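Local coordinates for Peptide/nickel transport system substrate-binding protein (Listeria monocytogenes serotype 1/2a, PDB 5KZT), which probably captures peptides outside the cell for import as the OppA-type substrate-binding component of a transport system, and is seen here with a peptide bound, at residues A23-A28 against K197-T202; G38-N43 against P517-K522; W206-N211 against I225-V230. All blocks are in the same frame, centred on the assembly; numbering follows the deposited sequence.

Interaction 1: residues A23-A28 against K197-T202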
loop_
_atom_site.group_PDB
_atom_site.type_symbol
_atom_site.label_atom_id
_atom_site.label_comp_id
_atom_site.label_asym_id
_atom_site.label_seq_id
_atom_site.Cartn_x
_atom_site.Cartn_y
_atom_site.Cartn_z
ATOM N N ALA A 23 5.529 -12.787 -1.067
ATOM C CA ALA A 23 4.324 -13.221 -0.387
ATOM C C ALA A 23 3.297 -13.689 -1.389
ATOM O O ALA A 23 3.287 -13.225 -2.535
ATOM C CB ALA A 23 3.745 -12.081 0.433
ATOM N N LEU A 24 2.435 -14.596 -0.930
ATOM C CA LEU A 24 1.249 -15.028 -1.673
ATOM C C LEU A 24 0.321 -13.817 -1.841
ATOM O O LEU A 24 0.303 -12.928 -0.982
ATOM C CB LEU A 24 0.520 -16.136 -0.914
ATOM C CG LEU A 24 1.032 -17.569 -1.076
ATOM C CD1 LEU A 24 2.479 -17.716 -0.667
ATOM C CD2 LEU A 24 0.152 -18.485 -0.243
ATOM N N ILE A 25 -0.441 -13.802 -2.926
ATOM C CA ILE A 25 -1.371 -12.702 -3.198
ATOM C C ILE A 25 -2.511 -12.676 -2.179
ATOM O O ILE A 25 -3.246 -13.649 -2.077
ATOM C CB ILE A 25 -1.976 -12.822 -4.613
ATOM C CG1 ILE A 25 -0.882 -12.733 -5.677
ATOM C CG2 ILE A 25 -3.028 -11.740 -4.854
ATOM C CD1 ILE A 25 -1.349 -13.214 -7.040
ATOM N N PRO A 26 -2.680 -11.561 -1.430
ATOM C CA PRO A 26 -3.782 -11.522 -0.467
ATOM C C PRO A 26 -5.142 -11.317 -1.113
ATOM O O PRO A 26 -6.135 -11.906 -0.647
ATOM C CB PRO A 26 -3.417 -10.331 0.446
ATOM C CG PRO A 26 -1.939 -10.203 0.277
ATOM C CD PRO A 26 -1.778 -10.425 -1.193
ATOM N N SER A 27 -5.177 -10.517 -2.178
ATOM C CA SER A 27 -6.417 -10.232 -2.907
ATOM C C SER A 27 -6.075 -9.774 -4.297
ATOM O O SER A 27 -5.124 -9.022 -4.477
ATOM C CB SER A 27 -7.210 -9.122 -2.212
ATOM O OG SER A 27 -8.333 -8.711 -2.976
ATOM N N ALA A 28 -6.872 -10.204 -5.274
ATOM C CA ALA A 28 -6.783 -9.639 -6.608
ATOM C C ALA A 28 -8.118 -9.045 -7.041
ATOM O O ALA A 28 -8.372 -8.901 -8.227
ATOM C CB ALA A 28 -6.315 -10.691 -7.596
ATOM N N LYS A 197 -2.755 -15.623 -15.507
ATOM C CA LYS A 197 -2.953 -17.059 -15.681
ATOM C C LYS A 197 -2.262 -17.775 -14.534
ATOM O O LYS A 197 -1.389 -17.209 -13.881
ATOM C CB LYS A 197 -2.312 -17.566 -16.987
ATOM C CG LYS A 197 -2.870 -16.990 -18.267
ATOM C CD LYS A 197 -4.288 -17.482 -18.540
ATOM C CE LYS A 197 -4.804 -17.031 -19.901
ATOM N NZ LYS A 197 -6.211 -16.564 -19.812
ATOM N N ASP A 198 -2.667 -19.026 -14.326
ATOM C CA ASP A 198 -1.987 -19.990 -13.447
ATOM C C ASP A 198 -2.064 -19.671 -11.956
ATOM O O ASP A 198 -1.343 -20.273 -11.177
ATOM C CB ASP A 198 -0.510 -20.168 -13.853
ATOM C CG ASP A 198 -0.343 -20.492 -15.326
ATOM O OD1 ASP A 198 -1.036 -21.390 -15.807
ATOM O OD2 ASP A 198 0.494 -19.869 -15.994
ATOM N N TRP A 199 -2.929 -18.741 -11.557
ATOM C CA TRP A 199 -3.078 -18.410 -10.150
ATOM C C TRP A 199 -4.314 -19.156 -9.675
ATOM O O TRP A 199 -5.420 -18.895 -10.180
ATOM C CB TRP A 199 -3.218 -16.895 -9.947
ATOM C CG TRP A 199 -3.338 -16.505 -8.525
ATOM C CD1 TRP A 199 -2.482 -16.830 -7.513
ATOM C CD2 TRP A 199 -4.387 -15.747 -7.933
ATOM N NE1 TRP A 199 -2.930 -16.307 -6.325
ATOM C CE2 TRP A 199 -4.089 -15.621 -6.555
ATOM C CE3 TRP A 199 -5.537 -15.125 -8.436
ATOM C CZ2 TRP A 199 -4.923 -14.921 -5.660
ATOM C CZ3 TRP A 199 -6.380 -14.428 -7.538
ATOM C CH2 TRP A 199 -6.053 -14.336 -6.163
ATOM N N THR A 200 -4.125 -20.052 -8.700
ATOM C CA THR A 200 -5.217 -20.847 -8.094
ATOM C C THR A 200 -5.929 -20.133 -6.971
ATOM O O THR A 200 -6.934 -20.644 -6.470
ATOM C CB THR A 200 -4.734 -22.215 -7.498
ATOM O OG1 THR A 200 -4.041 -22.040 -6.231
ATOM C CG2 THR A 200 -3.856 -22.929 -8.462
ATOM N N GLY A 201 -5.406 -18.979 -6.554
ATOM C CA GLY A 201 -5.886 -18.294 -5.362
ATOM C C GLY A 201 -4.972 -18.412 -4.161
ATOM O O GLY A 201 -4.957 -17.531 -3.308
ATOM N N THR A 202 -4.251 -19.528 -4.066
ATOM C CA THR A 202 -3.452 -19.835 -2.884
ATOM C C THR A 202 -2.084 -20.440 -3.193
ATOM O O THR A 202 -1.442 -20.949 -2.286
ATOM C CB THR A 202 -4.236 -20.786 -1.957
ATOM O OG1 THR A 202 -4.547 -22.004 -2.654
ATOM C CG2 THR A 202 -5.531 -20.138 -1.488
HETATM O O HOH W 1 -1.006 -16.424 -4.241
HETATM O O HOH W 2 -2.792 -16.340 -2.012
HETATM O O HOH W 3 -5.776 -15.052 -1.698
#
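Ile25 and Trp199 carry the apolar part of this meeting between two loops. The terminal methyl CD1 of Ile25 sits over one face of the indole, 3.7 Å from the centroid of the five-membered ring and only 16° off its normal, a CH-pi contact. Its CB and CG2 reach further along the same ring system to CZ2, and Ala28 adds its methyl CB at 3.7 Å from CZ3 of Trp199. Trp199 swings CG anti to the backbone N (chi1 -178°), which carries the indole across to the 23-28 loop. The opposite face lies against CA of Gly201 in its own loop, so the ring is sandwiched. CD2 of Leu24 rests 3.6 Å from the carbonyl O of Thr202.

No direct hydrogen bond joins the loops; water does that work. One water, lying in the indole plane, accepts from Trp199 NE1 at 2.8 Å and from Ile25 N at 3.0 Å, giving both N-H groups a partner. Two further waters each lie between Ile25 O and Gly201 O, carbonyls that are 4.4 Å apart.

The 23-28 loop links strand 16-21 to helix 36-45. Segment 197-202 runs from the end of strand 194-197 into the loop before strand 205-210. Ile25 also packs on Val37 and Val41 of helix 36-45 and on Trp206 of strand 205-210, while Leu24 and Pro26 touch helix 406-414.

Interaction 2: residues G38-N43 against P517-K522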
loop_
_atom_site.group_PDB
_atom_site.type_symbol
_atom_site.label_atom_id
_atom_site.label_comp_id
_atom_site.label_asym_id
_atom_site.label_seq_id
_atom_site.Cartn_x
_atom_site.Cartn_y
_atom_site.Cartn_z
ATOM N N GLY A 38 -1.159 -7.515 -4.220
ATOM C CA GLY A 38 -2.366 -7.558 -4.997
ATOM C C GLY A 38 -2.618 -6.334 -5.867
ATOM O O GLY A 38 -3.089 -6.462 -6.990
ATOM N N LEU A 39 -2.311 -5.143 -5.361
ATOM C CA LEU A 39 -2.523 -3.918 -6.161
ATOM C C LEU A 39 -1.570 -3.858 -7.340
ATOM O O LEU A 39 -1.921 -3.342 -8.403
ATOM C CB LEU A 39 -2.385 -2.661 -5.311
ATOM C CG LEU A 39 -3.561 -2.502 -4.337
ATOM C CD1 LEU A 39 -3.206 -1.462 -3.303
ATOM C CD2 LEU A 39 -4.857 -2.131 -5.015
ATOM N N ASN A 40 -0.379 -4.401 -7.159
ATOM C CA ASN A 40 0.580 -4.513 -8.273
ATOM C C ASN A 40 0.082 -5.501 -9.331
ATOM O O ASN A 40 0.182 -5.206 -10.510
ATOM C CB ASN A 40 1.946 -4.931 -7.765
ATOM C CG ASN A 40 3.017 -4.852 -8.841
ATOM O OD1 ASN A 40 3.301 -3.777 -9.376
ATOM N ND2 ASN A 40 3.592 -5.997 -9.180
ATOM N N VAL A 41 -0.494 -6.631 -8.917
ATOM C CA VAL A 41 -1.099 -7.590 -9.881
ATOM C C VAL A 41 -2.199 -6.928 -10.722
ATOM O O VAL A 41 -2.123 -6.917 -11.957
ATOM C CB VAL A 41 -1.662 -8.855 -9.182
ATOM C CG1 VAL A 41 -2.459 -9.737 -10.149
ATOM C CG2 VAL A 41 -0.534 -9.670 -8.577
ATOM N N VAL A 42 -3.209 -6.364 -10.066
ATOM C CA VAL A 42 -4.312 -5.765 -10.808
ATOM C C VAL A 42 -3.878 -4.561 -11.659
ATOM O O VAL A 42 -4.520 -4.258 -12.677
ATOM C CB VAL A 42 -5.544 -5.406 -9.940
ATOM C CG1 VAL A 42 -6.084 -6.639 -9.247
ATOM C CG2 VAL A 42 -5.242 -4.304 -8.957
ATOM N N ASN A 43 -2.793 -3.880 -11.286
ATOM C CA ASN A 43 -2.269 -2.816 -12.151
ATOM C C ASN A 43 -1.760 -3.281 -13.526
ATOM O O ASN A 43 -1.734 -2.492 -14.478
ATOM C CB ASN A 43 -1.168 -2.021 -11.473
ATOM C CG ASN A 43 -0.932 -0.689 -12.153
ATOM O OD1 ASN A 43 -1.875 0.081 -12.363
ATOM N ND2 ASN A 43 0.313 -0.410 -12.531
ATOM N N PRO A 517 0.042 1.481 -7.227
ATOM C CA PRO A 517 0.655 0.178 -7.526
ATOM C C PRO A 517 2.129 0.304 -7.931
ATOM O O PRO A 517 2.480 1.199 -8.700
ATOM C CB PRO A 517 -0.176 -0.339 -8.699
ATOM C CG PRO A 517 -1.529 0.287 -8.504
ATOM C CD PRO A 517 -1.289 1.625 -7.853
ATOM N N ASP A 518 2.971 -0.579 -7.413
ATOM C CA ASP A 518 4.425 -0.367 -7.432
ATOM C C ASP A 518 5.082 -0.291 -8.826
ATOM O O ASP A 518 5.957 0.548 -9.052
ATOM C CB ASP A 518 5.114 -1.427 -6.586
ATOM C CG ASP A 518 4.974 -1.158 -5.080
ATOM O OD1 ASP A 518 3.904 -0.700 -4.610
ATOM O OD2 ASP A 518 5.940 -1.420 -4.345
ATOM N N TYR A 519 4.656 -1.158 -9.732
ATOM C CA TYR A 519 5.260 -1.252 -11.062
ATOM C C TYR A 519 4.230 -1.216 -12.168
ATOM O O TYR A 519 3.052 -1.529 -11.958
ATOM C CB TYR A 519 6.102 -2.526 -11.185
ATOM C CG TYR A 519 7.313 -2.513 -10.297
ATOM C CD1 TYR A 519 7.250 -2.977 -8.983
ATOM C CD2 TYR A 519 8.537 -2.014 -10.761
ATOM C CE1 TYR A 519 8.376 -2.964 -8.161
ATOM C CE2 TYR A 519 9.657 -1.970 -9.931
ATOM C CZ TYR A 519 9.573 -2.445 -8.641
ATOM O OH TYR A 519 10.704 -2.427 -7.829
ATOM N N THR A 520 4.685 -0.801 -13.346
ATOM C CA THR A 520 3.906 -0.931 -14.572
ATOM C C THR A 520 4.821 -1.610 -15.578
ATOM O O THR A 520 5.817 -1.016 -16.011
ATOM C CB THR A 520 3.430 0.423 -15.095
ATOM O OG1 THR A 520 2.609 1.054 -14.096
ATOM C CG2 THR A 520 2.622 0.247 -16.399
ATOM N N TYR A 521 4.499 -2.859 -15.918
ATOM C CA TYR A 521 5.308 -3.647 -16.840
ATOM C C TYR A 521 4.940 -3.437 -18.305
ATOM O O TYR A 521 5.600 -4.023 -19.177
ATOM C CB TYR A 521 5.189 -5.143 -16.539
ATOM C CG TYR A 521 5.468 -5.524 -15.110
ATOM C CD1 TYR A 521 6.582 -5.007 -14.417
ATOM C CD2 TYR A 521 4.651 -6.411 -14.452
ATOM C CE1 TYR A 521 6.841 -5.367 -13.098
ATOM C CE2 TYR A 521 4.904 -6.785 -13.132
ATOM C CZ TYR A 521 5.993 -6.261 -12.457
ATOM O OH TYR A 521 6.196 -6.634 -11.141
ATOM N N LYS A 522 3.908 -2.629 -18.563
ATOM C CA LYS A 522 3.310 -2.446 -19.890
ATOM C C LYS A 522 4.347 -2.319 -21.000
ATOM O O LYS A 522 4.232 -3.029 -21.981
ATOM C CB LYS A 522 2.389 -1.222 -19.899
ATOM C CG LYS A 522 1.698 -0.922 -21.212
ATOM C CD LYS A 522 0.855 0.341 -21.107
ATOM C CE LYS A 522 0.434 0.804 -22.488
ATOM N NZ LYS A 522 -0.525 1.936 -22.429
#
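Asn40 and Asn43, one turn apart on helix 36-45, reach across to a segment near the C-terminus that includes strand 519-520 of a two-stranded antiparallel sheet. Both asparagines use the same first torsion, CG anti to the backbone N (chi1 -171° and -162°), and extend their amides toward this segment.

Four side-chain hydrogen bonds, two of them weak, cross the contact. Asn40 OD1 accepts from Tyr519 N at 3.0 Å, and its ND2 gives a weak bond to Tyr521 OH at 3.3 Å; the amide stands almost perpendicular to that tyrosine ring. Asn43 ND2 donates to Tyr519 O at 3.0 Å, with the acceptor close to the amide plane, and more weakly to Thr520 OG1, which also bonds Asn513. The helix thus grips both the N-H and the carbonyl of Tyr519 through side chains, and Gln44 of the same helix bonds that carbonyl too. The Tyr519 hydroxyl is held by Arg247.

Apolar packing centres on Pro517, whose ring crosses the Asn43 side chain at about a right angle and lies near the Leu39 side chain. Leu39 in turn packs on the bound peptide, placing this buried contact next to the ligand site. CB of Pro517 approaches CB of Asn43 to 3.4 Å and Leu39 O to 3.5 Å.

Interaction 3: residues W206-N211 against I225-V230; sequences WTYVKN and INVQVV
The indole of Trp206 and the ring of Tyr208 both meet Val227 in this antiparallel strand pair, part of a four-stranded mixed sheet. CB of Val227 stands over one face of the indole, 3.8 Å from the centroid of the five-membered ring, in a CH-pi contact, and CG1 presses on the same face nearer the rim. CG of Trp206 lies between the backbone N and the carbonyl carbon (chi1 54°), which turns the indole toward the neighbouring strand; farther along, CZ3 meets CG2 of Val229. Tyr208 receives CB of Ile225 at its ring edge, near the plane, and CE2 touches CG2 of Val227 at 3.8 Å. Trp206, Tyr208, Ile225 and Val227 share the sheet face on which Tyr208 packs against Val41 of helix 36-45.

Two hydrogen-bonded pairs, Trp206 with Val227 and Tyr208 with Ile225, flank the non-hydrogen-bonded pair Thr207 and Asn226. The bond from Tyr208 N to Ile225 O is 2.8 Å long and nearly straight (174°).

On the other face, Thr207 and Asn226 lie side by side. Thr207 OG1 also bonds Asp198, and Asn226 ND2 bonds Asn18 of strand 16-21. A water beside Thr207 donates to Asn226 OD1 at 2.9 Å.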
loop_
_atom_site.group_PDB
_atom_site.type_symbol
_atom_site.label_atom_id
_atom_site.label_comp_id
_atom_site.label_asym_id
_atom_site.label_seq_id
_atom_site.Cartn_x
_atom_site.Cartn_y
_atom_site.Cartn_z
ATOM N N TRP A 206 2.397 -17.417 -10.424
ATOM C CA TRP A 206 1.393 -16.882 -11.313
ATOM C C TRP A 206 2.098 -16.252 -12.498
ATOM O O TRP A 206 3.322 -16.056 -12.470
ATOM C CB TRP A 206 0.480 -15.869 -10.609
ATOM C CG TRP A 206 1.175 -14.742 -9.912
ATOM C CD1 TRP A 206 1.496 -13.534 -10.443
ATOM C CD2 TRP A 206 1.604 -14.699 -8.537
ATOM N NE1 TRP A 206 2.104 -12.750 -9.504
ATOM C CE2 TRP A 206 2.179 -13.434 -8.324
ATOM C CE3 TRP A 206 1.543 -15.602 -7.473
ATOM C CZ2 TRP A 206 2.703 -13.040 -7.086
ATOM C CZ3 TRP A 206 2.057 -15.216 -6.238
ATOM C CH2 TRP A 206 2.640 -13.943 -6.058
ATOM N N THR A 207 1.308 -15.937 -13.526
ATOM C CA THR A 207 1.821 -15.572 -14.839
ATOM C C THR A 207 1.032 -14.416 -15.439
ATOM O O THR A 207 -0.187 -14.378 -15.331
ATOM C CB THR A 207 1.714 -16.769 -15.804
ATOM O OG1 THR A 207 2.196 -17.933 -15.148
ATOM C CG2 THR A 207 2.515 -16.550 -17.067
ATOM N N TYR A 208 1.744 -13.483 -16.070
ATOM C CA TYR A 208 1.130 -12.432 -16.855
ATOM C C TYR A 208 1.372 -12.800 -18.290
ATOM O O TYR A 208 2.505 -13.141 -18.645
ATOM C CB TYR A 208 1.777 -11.082 -16.564
ATOM C CG TYR A 208 1.620 -10.599 -15.135
ATOM C CD1 TYR A 208 0.411 -10.066 -14.689
ATOM C CD2 TYR A 208 2.681 -10.660 -14.224
ATOM C CE1 TYR A 208 0.259 -9.623 -13.398
ATOM C CE2 TYR A 208 2.529 -10.202 -12.921
ATOM C CZ TYR A 208 1.311 -9.674 -12.528
ATOM O OH TYR A 208 1.171 -9.227 -11.254
ATOM N N VAL A 209 0.333 -12.741 -19.119
ATOM C CA VAL A 209 0.508 -12.980 -20.549
ATOM C C VAL A 209 -0.045 -11.782 -21.286
ATOM O O VAL A 209 -1.094 -11.260 -20.916
ATOM C CB VAL A 209 -0.173 -14.283 -21.022
ATOM C CG1 VAL A 209 0.125 -14.525 -22.491
ATOM C CG2 VAL A 209 0.351 -15.476 -20.228
ATOM N N LYS A 210 0.681 -11.336 -22.317
ATOM C CA LYS A 210 0.244 -10.193 -23.122
ATOM C C LYS A 210 -1.217 -10.367 -23.553
ATOM O O LYS A 210 -1.590 -11.404 -24.104
ATOM C CB LYS A 210 1.148 -10.003 -24.354
ATOM C CG LYS A 210 0.678 -8.910 -25.309
ATOM C CD LYS A 210 1.721 -8.520 -26.339
ATOM C CE LYS A 210 1.076 -7.623 -27.385
ATOM N NZ LYS A 210 2.011 -6.959 -28.326
ATOM N N ASN A 211 -2.028 -9.345 -23.287
ATOM C CA ASN A 211 -3.459 -9.366 -23.574
ATOM C C ASN A 211 -3.690 -8.939 -25.022
ATOM O O ASN A 211 -3.494 -7.783 -25.353
ATOM C CB ASN A 211 -4.194 -8.433 -22.600
ATOM C CG ASN A 211 -5.695 -8.390 -22.828
ATOM O OD1 ASN A 211 -6.242 -9.119 -23.657
ATOM N ND2 ASN A 211 -6.371 -7.521 -22.088
ATOM N N ILE A 225 5.307 -12.813 -18.384
ATOM C CA ILE A 225 6.047 -12.475 -17.161
ATOM C C ILE A 225 5.706 -13.564 -16.147
ATOM O O ILE A 225 4.549 -13.740 -15.811
ATOM C CB ILE A 225 5.697 -11.069 -16.627
ATOM C CG1 ILE A 225 5.898 -9.994 -17.708
ATOM C CG2 ILE A 225 6.514 -10.743 -15.390
ATOM C CD1 ILE A 225 5.204 -8.676 -17.399
ATOM N N ASN A 226 6.711 -14.312 -15.706
ATOM C CA ASN A 226 6.536 -15.413 -14.761
ATOM C C ASN A 226 6.925 -14.917 -13.383
ATOM O O ASN A 226 8.002 -14.315 -13.219
ATOM C CB ASN A 226 7.444 -16.585 -15.134
ATOM C CG ASN A 226 7.171 -17.111 -16.532
ATOM O OD1 ASN A 226 6.027 -17.443 -16.855
ATOM N ND2 ASN A 226 8.212 -17.194 -17.375
ATOM N N VAL A 227 6.067 -15.173 -12.396
ATOM C CA VAL A 227 6.322 -14.765 -11.016
ATOM C C VAL A 227 6.286 -15.972 -10.103
ATOM O O VAL A 227 5.389 -16.816 -10.225
ATOM C CB VAL A 227 5.278 -13.739 -10.516
ATOM C CG1 VAL A 227 5.681 -13.214 -9.150
ATOM C CG2 VAL A 227 5.142 -12.607 -11.519
ATOM N N GLN A 228 7.258 -16.051 -9.194
ATOM C CA GLN A 228 7.276 -17.083 -8.147
ATOM C C GLN A 228 7.552 -16.451 -6.793
ATOM O O GLN A 228 8.289 -15.470 -6.674
ATOM C CB GLN A 228 8.276 -18.183 -8.466
ATOM C CG GLN A 228 9.702 -17.716 -8.584
ATOM C CD GLN A 228 10.645 -18.836 -8.954
ATOM O OE1 GLN A 228 10.838 -19.779 -8.187
ATOM N NE2 GLN A 228 11.256 -18.730 -10.121
ATOM N N VAL A 229 6.951 -17.023 -5.765
ATOM C CA VAL A 229 7.187 -16.583 -4.406
ATOM C C VAL A 229 8.529 -17.087 -3.884
ATOM O O VAL A 229 8.815 -18.279 -3.934
ATOM C CB VAL A 229 6.038 -17.015 -3.484
ATOM C CG1 VAL A 229 6.338 -16.643 -2.039
ATOM C CG2 VAL A 229 4.753 -16.355 -3.958
ATOM N N VAL A 230 9.356 -16.163 -3.408
ATOM C CA VAL A 230 10.671 -16.480 -2.810
ATOM C C VAL A 230 10.772 -15.627 -1.559
ATOM O O VAL A 230 10.536 -14.437 -1.622
ATOM C CB VAL A 230 11.859 -16.127 -3.737
ATOM C CG1 VAL A 230 13.185 -16.480 -3.054
ATOM C CG2 VAL A 230 11.749 -16.864 -5.073
HETATM O O HOH W 4 4.541 -18.770 -14.776
#

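All three interactions gather round helix 36-45 and the sheet ordered 16-21, 224-229, 205-210, 194-197. The centres of interactions 1 and 2 are 14 Å apart. Interaction 3 lies 11 Å from interaction 1 and 12 Å from interaction 2, centre to centre. Val41 of the helix joins them, touching Ile25 of interaction 1 and both Trp206 and Tyr208 of interaction 3, while Tyr521 of interaction 2 packs on Ile225. Along the chain the segments of interactions 1 and 2 alternate; interaction 3 follows the close of interaction 1 and falls wholly between the two halves of interaction 2. Residues from near both chain ends are thereby drawn against residues 197-230, in a region that borders the bound peptide through Leu39.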